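Local structure of PhnB-like domain-containing protein (Pseudomonas aeruginosa, 1U69) at residues Phe80-Asp85 with Ile116-Thr121; Asp50-Glu55 with Leu64-Gly69; Glu26-Ser31 with Arg57-Pro62; Cys10-Ser15 with Pro70-Ser75. The protein is of unknown function, but belongs to the glyoxalase clan with a PhnB-like domain and may be a drug-resistance protein. One frame throughout, in Å; residues are numbered along the deposited sequence.

Contact 1: Phe80-Asp85 with Ile116-Thr121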
# COMPACT_ATOMS: atom_id res chain seq x y z
N PHE A 80 0.79 -10.31 11.42
CA PHE A 80 0.16 -9.16 10.76
C PHE A 80 0.16 -8.03 11.78
O PHE A 80 -0.28 -8.24 12.89
CB PHE A 80 -1.30 -9.44 10.40
CG PHE A 80 -1.50 -10.37 9.24
CD1 PHE A 80 -1.19 -9.97 7.94
CD2 PHE A 80 -2.11 -11.60 9.43
CE1 PHE A 80 -1.44 -10.82 6.87
CE2 PHE A 80 -2.36 -12.45 8.35
CZ PHE A 80 -2.02 -12.06 7.08
N GLN A 81 0.65 -6.86 11.43
CA GLN A 81 0.52 -5.69 12.28
C GLN A 81 -0.52 -4.74 11.69
O GLN A 81 -0.36 -4.20 10.62
CB GLN A 81 1.86 -4.96 12.46
CG GLN A 81 1.77 -3.79 13.41
CD GLN A 81 3.10 -3.14 13.65
OE1 GLN A 81 3.87 -3.55 14.53
NE2 GLN A 81 3.38 -2.11 12.88
N VAL A 82 -1.61 -4.56 12.43
CA VAL A 82 -2.76 -3.80 11.99
C VAL A 82 -2.74 -2.47 12.71
O VAL A 82 -2.73 -2.41 13.93
CB VAL A 82 -4.08 -4.54 12.31
CG1 VAL A 82 -5.28 -3.70 11.90
CG2 VAL A 82 -4.12 -5.93 11.64
N ALA A 83 -2.71 -1.40 11.93
CA ALA A 83 -2.65 -0.04 12.46
C ALA A 83 -4.05 0.43 12.79
O ALA A 83 -4.94 0.35 11.94
CB ALA A 83 -2.02 0.88 11.45
N THR A 84 -4.27 0.91 14.01
CA THR A 84 -5.62 1.40 14.38
C THR A 84 -5.59 2.90 14.69
O THR A 84 -4.59 3.45 15.14
CB THR A 84 -6.21 0.59 15.56
OG1 THR A 84 -5.30 0.57 16.67
CG2 THR A 84 -6.38 -0.87 15.20
N ASP A 85 -6.70 3.59 14.43
CA ASP A 85 -6.73 5.05 14.63
C ASP A 85 -7.36 5.50 15.94
O ASP A 85 -7.20 6.66 16.31
CB ASP A 85 -7.47 5.74 13.49
CG ASP A 85 -6.55 6.17 12.36
OD1 ASP A 85 -5.30 6.14 12.52
OD2 ASP A 85 -7.02 6.57 11.28
N ILE A 116 -2.31 -18.00 14.40
CA ILE A 116 -1.59 -16.94 13.69
C ILE A 116 -1.51 -15.71 14.57
O ILE A 116 -2.48 -15.36 15.24
CB ILE A 116 -2.29 -16.64 12.36
CG1 ILE A 116 -2.11 -17.85 11.43
CG2 ILE A 116 -1.77 -15.35 11.74
CD1 ILE A 116 -3.13 -17.96 10.39
N SER A 117 -0.36 -15.07 14.59
CA SER A 117 -0.13 -13.89 15.41
C SER A 117 -0.61 -12.61 14.72
O SER A 117 -0.31 -12.36 13.56
CB SER A 117 1.35 -13.73 15.75
OG SER A 117 1.78 -14.67 16.75
N TRP A 118 -1.36 -11.80 15.46
CA TRP A 118 -1.78 -10.48 15.04
C TRP A 118 -1.27 -9.47 16.05
O TRP A 118 -1.19 -9.78 17.23
CB TRP A 118 -3.32 -10.40 15.00
CG TRP A 118 -3.92 -11.29 13.99
CD1 TRP A 118 -4.15 -12.63 14.11
CD2 TRP A 118 -4.37 -10.93 12.68
NE1 TRP A 118 -4.71 -13.12 12.96
CE2 TRP A 118 -4.86 -12.10 12.06
CE3 TRP A 118 -4.40 -9.73 11.96
CZ2 TRP A 118 -5.38 -12.11 10.77
CZ3 TRP A 118 -4.92 -9.75 10.66
CH2 TRP A 118 -5.39 -10.93 10.09
N GLN A 119 -0.91 -8.28 15.58
CA GLN A 119 -0.63 -7.13 16.43
C GLN A 119 -1.68 -6.07 16.13
O GLN A 119 -1.87 -5.69 14.98
CB GLN A 119 0.75 -6.55 16.15
CG GLN A 119 1.92 -7.47 16.45
CD GLN A 119 3.21 -6.82 16.02
OE1 GLN A 119 3.54 -5.74 16.51
NE2 GLN A 119 3.93 -7.45 15.08
N ILE A 120 -2.41 -5.62 17.15
CA ILE A 120 -3.37 -4.55 17.02
C ILE A 120 -2.69 -3.34 17.63
O ILE A 120 -2.61 -3.20 18.85
CB ILE A 120 -4.71 -4.89 17.71
CG1 ILE A 120 -5.24 -6.27 17.27
CG2 ILE A 120 -5.71 -3.78 17.45
CD1 ILE A 120 -5.37 -6.48 15.81
N THR A 121 -2.12 -2.51 16.75
CA THR A 121 -1.12 -1.51 17.10
C THR A 121 -1.60 -0.10 16.73
O THR A 121 -1.57 0.28 15.57
CB THR A 121 0.19 -1.80 16.35
OG1 THR A 121 0.61 -3.14 16.62
CG2 THR A 121 1.34 -0.92 16.84
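With CG of Phe80 and CG of Trp118 each anti to their own carbonyl carbon (chi1 -74° and -65°), the two aromatic side chains, set on one face by the pairing of their residues, lean the same way and run alongside each other. They form an offset stack: the Phe80 ring and the six-membered ring of Trp118 have centroids 4.5 Å apart. The planes are 30° from parallel, and Phe80 CD2 is 3.4 Å from Trp118 CH2, over one indole face and toward its rim. Val82 comes to the same indole from another direction, its CG2 in the ring plane at the edge, 3.8 Å from Trp118 CE3. Further along, Thr84 CG2 meets Ile120 CG2.

The strands run parallel, and backbone bonds alternate between them. Phe80 O receives Gln119 N at 2.8 Å, Val82 N gives to Gln119 O, and Val82 O receives Thr121 N. The last rung is less regular, because Thr84 N approaches Thr121 O from well above its carbonyl plane.

Strands 78-84 and 117-122 are the first and last of a beta-alpha-beta-beta-beta unit, as in glyoxalase-clan folds. Its helix 87-99 packs on the Val82 and Ile120 face, while Asp112 binds the indole NE1. Strand 109-111 continues the sheet beyond Trp118, and beyond Phe80 to Val82 an antiparallel strand of the second subunit extends it across the interface.

Contact 2: Asp50-Glu55 with Leu64-Gly69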
# COMPACT_ATOMS: atom_id res chain seq x y z
N ASP A 50 -11.84 -31.78 -1.74
CA ASP A 50 -11.74 -31.00 -0.50
C ASP A 50 -11.19 -29.63 -0.84
O ASP A 50 -10.59 -29.45 -1.89
CB ASP A 50 -10.83 -31.70 0.52
CG ASP A 50 -11.49 -32.89 1.19
OD1 ASP A 50 -12.71 -33.12 1.03
OD2 ASP A 50 -10.86 -33.66 1.93
N VAL A 51 -11.38 -28.66 0.05
CA VAL A 51 -10.80 -27.33 -0.13
C VAL A 51 -9.27 -27.44 0.01
O VAL A 51 -8.77 -27.92 1.03
CB VAL A 51 -11.36 -26.31 0.89
CG1 VAL A 51 -10.60 -24.97 0.79
CG2 VAL A 51 -12.86 -26.10 0.69
N LEU A 52 -8.55 -27.04 -1.03
CA LEU A 52 -7.09 -27.08 -1.01
C LEU A 52 -6.53 -25.70 -0.66
O LEU A 52 -5.73 -25.57 0.27
CB LEU A 52 -6.55 -27.56 -2.36
CG LEU A 52 -5.04 -27.61 -2.54
CD1 LEU A 52 -4.43 -28.56 -1.53
CD2 LEU A 52 -4.68 -28.03 -3.95
N THR A 53 -6.94 -24.68 -1.41
CA THR A 53 -6.59 -23.30 -1.05
C THR A 53 -7.78 -22.36 -1.12
O THR A 53 -8.78 -22.63 -1.81
CB THR A 53 -5.48 -22.71 -1.95
OG1 THR A 53 -5.91 -22.69 -3.32
CG2 THR A 53 -4.20 -23.53 -1.90
N VAL A 54 -7.64 -21.24 -0.44
CA VAL A 54 -8.64 -20.17 -0.45
C VAL A 54 -7.89 -18.85 -0.65
O VAL A 54 -7.01 -18.51 0.13
CB VAL A 54 -9.40 -20.10 0.88
CG1 VAL A 54 -10.43 -18.99 0.82
CG2 VAL A 54 -10.07 -21.46 1.23
N GLU A 55 -8.24 -18.13 -1.71
CA GLU A 55 -7.71 -16.79 -1.92
C GLU A 55 -8.55 -15.81 -1.11
O GLU A 55 -9.77 -15.88 -1.13
CB GLU A 55 -7.73 -16.40 -3.39
CG GLU A 55 -6.89 -17.26 -4.32
CD GLU A 55 -7.03 -16.83 -5.77
OE1 GLU A 55 -6.92 -15.62 -6.05
OE2 GLU A 55 -7.28 -17.68 -6.63
N LEU A 64 -3.37 -16.36 0.70
CA LEU A 64 -3.80 -17.69 0.33
C LEU A 64 -3.79 -18.53 1.60
O LEU A 64 -2.78 -18.57 2.30
CB LEU A 64 -2.83 -18.29 -0.71
CG LEU A 64 -3.25 -19.58 -1.42
CD1 LEU A 64 -4.34 -19.28 -2.44
CD2 LEU A 64 -2.04 -20.24 -2.08
N GLY A 65 -4.92 -19.17 1.92
CA GLY A 65 -4.99 -20.13 3.01
C GLY A 65 -4.82 -21.52 2.42
O GLY A 65 -5.57 -21.90 1.51
N LEU A 66 -3.86 -22.28 2.93
CA LEU A 66 -3.53 -23.60 2.40
C LEU A 66 -3.88 -24.66 3.41
O LEU A 66 -3.35 -24.65 4.51
CB LEU A 66 -2.02 -23.65 2.10
CG LEU A 66 -1.40 -24.99 1.68
CD1 LEU A 66 -2.00 -25.55 0.40
CD2 LEU A 66 0.10 -24.77 1.47
N ASN A 67 -4.75 -25.59 3.02
CA ASN A 67 -5.06 -26.74 3.86
C ASN A 67 -4.00 -27.82 3.71
O ASN A 67 -4.10 -28.72 2.88
CB ASN A 67 -6.46 -27.28 3.54
CG ASN A 67 -7.56 -26.38 4.09
OD1 ASN A 67 -7.37 -25.75 5.13
ND2 ASN A 67 -8.70 -26.32 3.40
N GLY A 68 -2.98 -27.74 4.55
CA GLY A 68 -1.85 -28.65 4.49
C GLY A 68 -1.78 -29.64 5.62
O GLY A 68 -0.82 -30.39 5.69
N GLY A 69 -2.77 -29.66 6.51
CA GLY A 69 -2.77 -30.59 7.62
C GLY A 69 -1.97 -30.07 8.80
O GLY A 69 -1.55 -28.92 8.83
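Leu64, Asn67 and Thr53 have the most surface buried in this antiparallel pairing. Leu64 and Thr53 share a face, and the leucine, its CG anti to the backbone N (chi1 -169°), reaches diagonally to the neighbouring strand: CD1 lies 3.6 Å from Thr53 CB and also touches Glu55 CG. Its other methyl, CD2, meets Thr53 CG2, which is in turn 3.8 Å from Leu66 CD1. The threonine methyl thus touches both leucines.

Asn67 works through its amide. ND2 donates to Val51 O over 2.9 Å in a nearly straight bond (172°); the acceptor lies in the amide plane, but the donor stands above the carbonyl plane of Val51. The backbone N of Asn67 gives to Leu52 O, so one residue grips two successive carbonyls. Its OD1 accepts from Ala17 N, at the start of helix 17-27.

Val54 and Gly65 form the hydrogen-bonded pair, with Gly65 N to Val54 O at 2.8 Å. Leu52 and Thr53 both face His37 on the next strand, a classic beta bulge.

Chemically, the hairpin is mixed: aliphatic contacts line the Thr53 face, whereas at the end near Asn67 a side-chain amide adds to the backbone ladder, using both its N-H and its carbonyl oxygen to hold strand end and helix start together.

Contact 3: Glu26-Ser31 with Arg57-Pro62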
# COMPACT_ATOMS: atom_id res chain seq x y z
N GLU A 26 -15.21 -11.14 7.78
CA GLU A 26 -16.31 -10.55 8.52
C GLU A 26 -15.82 -9.75 9.73
O GLU A 26 -16.57 -8.97 10.31
CB GLU A 26 -17.33 -11.62 8.92
CG GLU A 26 -16.81 -12.67 9.86
CD GLU A 26 -17.65 -13.94 9.88
OE1 GLU A 26 -18.65 -14.03 9.12
OE2 GLU A 26 -17.29 -14.85 10.64
N THR A 27 -14.54 -9.90 10.06
CA THR A 27 -13.94 -9.26 11.24
C THR A 27 -13.25 -7.96 10.90
O THR A 27 -13.49 -6.95 11.52
CB THR A 27 -12.93 -10.21 11.90
OG1 THR A 27 -13.63 -11.33 12.48
CG2 THR A 27 -12.22 -9.56 13.08
N PHE A 28 -12.35 -7.99 9.92
CA PHE A 28 -11.55 -6.82 9.59
C PHE A 28 -12.21 -6.00 8.49
O PHE A 28 -12.90 -6.55 7.63
CB PHE A 28 -10.16 -7.27 9.14
CG PHE A 28 -9.41 -8.02 10.19
CD1 PHE A 28 -8.83 -7.34 11.25
CD2 PHE A 28 -9.26 -9.39 10.11
CE1 PHE A 28 -8.11 -8.05 12.22
CE2 PHE A 28 -8.57 -10.10 11.08
CZ PHE A 28 -7.99 -9.44 12.13
N PRO A 29 -11.95 -4.70 8.48
CA PRO A 29 -12.43 -3.85 7.39
C PRO A 29 -11.73 -4.18 6.08
O PRO A 29 -10.60 -4.72 6.10
CB PRO A 29 -12.04 -2.45 7.86
CG PRO A 29 -10.84 -2.67 8.69
CD PRO A 29 -11.12 -3.94 9.43
N ASP A 30 -12.35 -3.83 4.95
CA ASP A 30 -11.74 -3.99 3.63
C ASP A 30 -11.09 -5.37 3.44
O ASP A 30 -9.94 -5.50 3.01
CB ASP A 30 -10.72 -2.87 3.36
CG ASP A 30 -10.45 -2.67 1.89
OD1 ASP A 30 -11.38 -2.80 1.08
OD2 ASP A 30 -9.33 -2.38 1.42
N SER A 31 -11.85 -6.40 3.80
CA SER A 31 -11.38 -7.77 3.69
C SER A 31 -12.46 -8.66 3.07
O SER A 31 -13.66 -8.43 3.27
CB SER A 31 -10.94 -8.28 5.07
OG SER A 31 -9.98 -7.42 5.67
N ARG A 57 -8.32 -11.53 0.87
CA ARG A 57 -7.58 -10.28 1.03
C ARG A 57 -7.89 -9.72 2.38
O ARG A 57 -9.06 -9.68 2.78
CB ARG A 57 -7.97 -9.27 -0.05
CG ARG A 57 -7.11 -8.01 -0.10
CD ARG A 57 -7.55 -7.01 -1.15
NE ARG A 57 -9.00 -7.00 -1.17
CZ ARG A 57 -9.76 -7.53 -2.14
NH1 ARG A 57 -9.23 -8.06 -3.25
NH2 ARG A 57 -11.07 -7.49 -2.01
N VAL A 58 -6.86 -9.29 3.11
CA VAL A 58 -7.08 -8.61 4.39
C VAL A 58 -6.42 -7.24 4.41
O VAL A 58 -5.21 -7.13 4.43
CB VAL A 58 -6.62 -9.44 5.64
CG1 VAL A 58 -7.58 -10.58 5.87
CG2 VAL A 58 -5.22 -9.98 5.50
N MSE A 59 -7.23 -6.19 4.36
CA MSE A 59 -6.74 -4.82 4.49
C MSE A 59 -5.56 -4.52 3.55
O MSE A 59 -4.54 -3.98 3.98
CB MSE A 59 -6.37 -4.55 5.95
CG MSE A 59 -7.58 -4.54 6.87
SE MSE A 59 -7.10 -4.57 8.74
CE MSE A 59 -6.55 -6.47 8.95
N GLY A 60 -5.72 -4.86 2.28
CA GLY A 60 -4.74 -4.51 1.25
C GLY A 60 -3.76 -5.61 0.93
O GLY A 60 -2.99 -5.49 -0.04
N ILE A 61 -3.78 -6.70 1.72
CA ILE A 61 -2.81 -7.78 1.58
C ILE A 61 -3.45 -9.00 0.92
O ILE A 61 -4.40 -9.58 1.46
CB ILE A 61 -2.23 -8.21 2.96
CG1 ILE A 61 -1.60 -7.03 3.70
CG2 ILE A 61 -1.22 -9.32 2.79
CD1 ILE A 61 -0.51 -6.34 2.98
N PRO A 62 -2.93 -9.42 -0.23
CA PRO A 62 -3.41 -10.64 -0.89
C PRO A 62 -2.89 -11.88 -0.17
O PRO A 62 -1.68 -11.97 0.07
CB PRO A 62 -2.83 -10.54 -2.30
CG PRO A 62 -1.56 -9.73 -2.13
CD PRO A 62 -1.86 -8.76 -1.01
O HOH W 1 -8.33 -5.04 1.01
O HOH W 2 -11.34 -6.23 0.41
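Met59, a selenomethionine, has more surface buried by the contact than any other residue, and its apolar partners are Phe28 and Pro29. The side chain is bent at chi3 (-75°), which turns CE back onto the ring at 3.4 Å from Phe28 CD1. SE lies 5.1 Å from the ring centroid of Phe28 and well off the normal, an oblique Met-aromatic contact. SE also approaches Pro29 CD. Trp118 stacks on Phe28.

Direct hydrogen bonds gather at Met59 N. It donates to Asp30 O at 3.1 Å, from above the carbonyl plane, and makes a second, weak bond to Ser31 OG. That hydroxyl gives its own proton to Pro29 O over 2.8 Å, linking the turn before strand 31-38 to itself as well as to the hairpin. Ser31 CA adds a CA-H...O contact to Arg57 O, in the non-hydrogen-bonded pairing of Ser31 with Val58. The hairpin itself closes through a type I' turn from Val58 to Ile61.

Water forms the third group. Water 1 donates to Asp30 O at 2.6 Å and accepts from Gly60 N, with weaker bonds to Asp30 OD2 and Arg57 NE. Water 2 lies at the guanidinium edge, 2.7 Å from Arg57 NH2. Asp30 makes salt bridges to Arg123 of the third subunit and Lys6 of the fourth.

The chemistry thus changes across the contact: selenium and ring pack on the buried side, while Asp30 and Arg57, their charged groups not touching, are joined through waters, by partly weak bonds, beside a subunit interface. Asp85 of the third subunit puts a like charge close to Asp30, which the cations probably offset.

Contact 4: Cys10-Ser15 with Pro70-Ser75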
# COMPACT_ATOMS: atom_id res chain seq x y z
N CYS A 10 1.00 -16.69 2.06
CA CYS A 10 0.43 -18.04 2.17
C CYS A 10 0.49 -18.51 3.62
O CYS A 10 1.56 -18.56 4.20
CB CYS A 10 1.19 -19.01 1.27
SG CYS A 10 0.47 -20.65 1.18
N LEU A 11 -0.66 -18.82 4.19
CA LEU A 11 -0.76 -19.22 5.59
C LEU A 11 -1.29 -20.65 5.65
O LEU A 11 -2.26 -20.97 4.96
CB LEU A 11 -1.70 -18.29 6.34
CG LEU A 11 -1.17 -16.85 6.44
CD1 LEU A 11 -2.28 -15.93 6.88
CD2 LEU A 11 0.02 -16.80 7.38
N TRP A 12 -0.64 -21.47 6.47
CA TRP A 12 -0.91 -22.90 6.58
C TRP A 12 -2.03 -23.13 7.59
O TRP A 12 -2.00 -22.58 8.69
CB TRP A 12 0.36 -23.62 7.04
CG TRP A 12 0.40 -25.11 6.86
CD1 TRP A 12 -0.26 -26.05 7.59
CD2 TRP A 12 1.19 -25.81 5.90
NE1 TRP A 12 0.07 -27.30 7.14
CE2 TRP A 12 0.96 -27.19 6.10
CE3 TRP A 12 2.08 -25.43 4.90
CZ2 TRP A 12 1.56 -28.18 5.33
CZ3 TRP A 12 2.68 -26.41 4.12
CH2 TRP A 12 2.41 -27.77 4.34
N TYR A 13 -3.00 -23.95 7.22
CA TYR A 13 -4.09 -24.37 8.10
C TYR A 13 -4.23 -25.89 8.08
O TYR A 13 -3.82 -26.54 7.12
CB TYR A 13 -5.43 -23.74 7.68
CG TYR A 13 -5.44 -22.24 7.80
CD1 TYR A 13 -5.81 -21.61 8.98
CD2 TYR A 13 -5.05 -21.44 6.72
CE1 TYR A 13 -5.78 -20.24 9.10
CE2 TYR A 13 -5.03 -20.07 6.83
CZ TYR A 13 -5.38 -19.47 8.01
OH TYR A 13 -5.31 -18.10 8.09
N ASP A 14 -4.79 -26.43 9.16
CA ASP A 14 -5.18 -27.82 9.26
C ASP A 14 -6.68 -27.92 8.93
O ASP A 14 -7.54 -27.81 9.82
CB ASP A 14 -4.92 -28.30 10.69
CG ASP A 14 -5.18 -29.78 10.88
OD1 ASP A 14 -5.39 -30.49 9.89
OD2 ASP A 14 -5.17 -30.29 12.02
N SER A 15 -6.98 -28.09 7.66
CA SER A 15 -8.36 -28.19 7.18
C SER A 15 -9.30 -27.06 7.61
O SER A 15 -10.48 -27.31 7.81
CB SER A 15 -8.97 -29.51 7.67
OG SER A 15 -9.48 -29.33 8.98
N PRO A 70 -1.79 -30.91 9.82
CA PRO A 70 -1.06 -30.51 11.03
C PRO A 70 0.47 -30.48 10.96
O PRO A 70 1.09 -30.38 12.02
CB PRO A 70 -1.52 -31.58 12.05
CG PRO A 70 -1.77 -32.73 11.25
CD PRO A 70 -2.33 -32.28 9.92
N ALA A 71 1.08 -30.51 9.77
CA ALA A 71 2.52 -30.74 9.66
C ALA A 71 3.33 -29.59 10.21
O ALA A 71 4.39 -29.79 10.77
CB ALA A 71 2.94 -31.02 8.21
N PHE A 72 2.82 -28.37 10.04
CA PHE A 72 3.53 -27.19 10.51
C PHE A 72 2.65 -26.35 11.43
O PHE A 72 1.42 -26.33 11.29
CB PHE A 72 4.04 -26.36 9.33
CG PHE A 72 4.95 -27.13 8.40
CD1 PHE A 72 6.25 -27.44 8.79
CD2 PHE A 72 4.50 -27.56 7.17
CE1 PHE A 72 7.10 -28.16 7.94
CE2 PHE A 72 5.34 -28.28 6.32
CZ PHE A 72 6.64 -28.58 6.71
N ARG A 73 3.30 -25.64 12.35
CA ARG A 73 2.63 -24.79 13.34
C ARG A 73 3.12 -23.35 13.22
O ARG A 73 4.28 -23.11 12.91
CB ARG A 73 2.93 -25.30 14.75
CG ARG A 73 2.35 -26.67 14.98
CD ARG A 73 2.48 -27.23 16.39
NE ARG A 73 1.20 -27.64 16.99
CZ ARG A 73 0.23 -28.37 16.41
NH1 ARG A 73 0.32 -28.83 15.15
NH2 ARG A 73 -0.87 -28.64 17.10
N HIS A 74 2.21 -22.42 13.48
CA HIS A 74 2.54 -20.98 13.45
C HIS A 74 3.34 -20.55 14.68
O HIS A 74 3.30 -21.18 15.73
CB HIS A 74 1.26 -20.12 13.33
CG HIS A 74 0.60 -20.24 11.99
ND1 HIS A 74 1.14 -19.71 10.85
CD2 HIS A 74 -0.51 -20.92 11.61
CE1 HIS A 74 0.39 -20.04 9.81
NE2 HIS A 74 -0.61 -20.78 10.24
N SER A 75 4.07 -19.45 14.53
CA SER A 75 4.67 -18.76 15.67
C SER A 75 4.86 -17.28 15.39
O SER A 75 4.60 -16.82 14.28
CB SER A 75 6.01 -19.38 16.04
OG SER A 75 7.07 -18.88 15.22
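Trp12 and Phe72 meet in a T-shaped pair: the edge of Phe72 points at the indole face, with planes at 87° and the phenyl centroid 4.8 Å from that of the six-membered ring of Trp12. Phe72 CD2 leads, 3.5 Å from Trp12 CH2 and offset toward the rim. The indole is placed for this by its first torsion (chi1 -163°), which sets CG anti to the backbone N and sends the ring out toward the loop. Its NE1 is held by Gly69 O, fixing the ring's rotation, and Ala71 CB adds a looser touch 4.3 Å from Trp12 CZ2.

His74 approaches the backbone of the same residue. NE2 donates to Trp12 O over 2.8 Å, in the carbonyl plane and on a lone pair, though the oxygen is tilted 20° out of the imidazole plane. Leu11 lies roughly perpendicular to the histidine side chain, its CD2 4.1 Å from His74 CE1. At the other end, Asp14 OD1 rests 3.5 Å from Pro70 CD, a van der Waals contact near the surface.

The loop 70-75, which connects strand 61-67 to strand 78-84 along the chain, runs back alongside strand 7-13. Strand 61-67 pairs with 7-13 within the chain, Ile116 packs on both Leu11 and His74, and an antiparallel strand of the second subunit pairs at Cys10 and Leu11.

Overall arrangement
The fold repeats a beta-alpha-beta-beta-beta unit, each forming a four-stranded mixed sheet of order 1-4-3-2 with its helix, consistent with the glyoxalase clan. Contacts 2 and 4, about 10 Å apart between centres, meet at neighbouring strands 7-13 and 61-67 of the first sheet; contact 3 closes the far end of the 51-58/61-67 hairpin. Contacts 2 and 3 are nested within the loop closed by contact 4, and their segments alternate along the chain. Contact 1 opens later, in the second sheet. Its side chains touch contact 3, about 12 Å away between centres, and contact 4, bringing the two sheets together. All four contacts touch the second subunit, so the assembly interface runs past all of them.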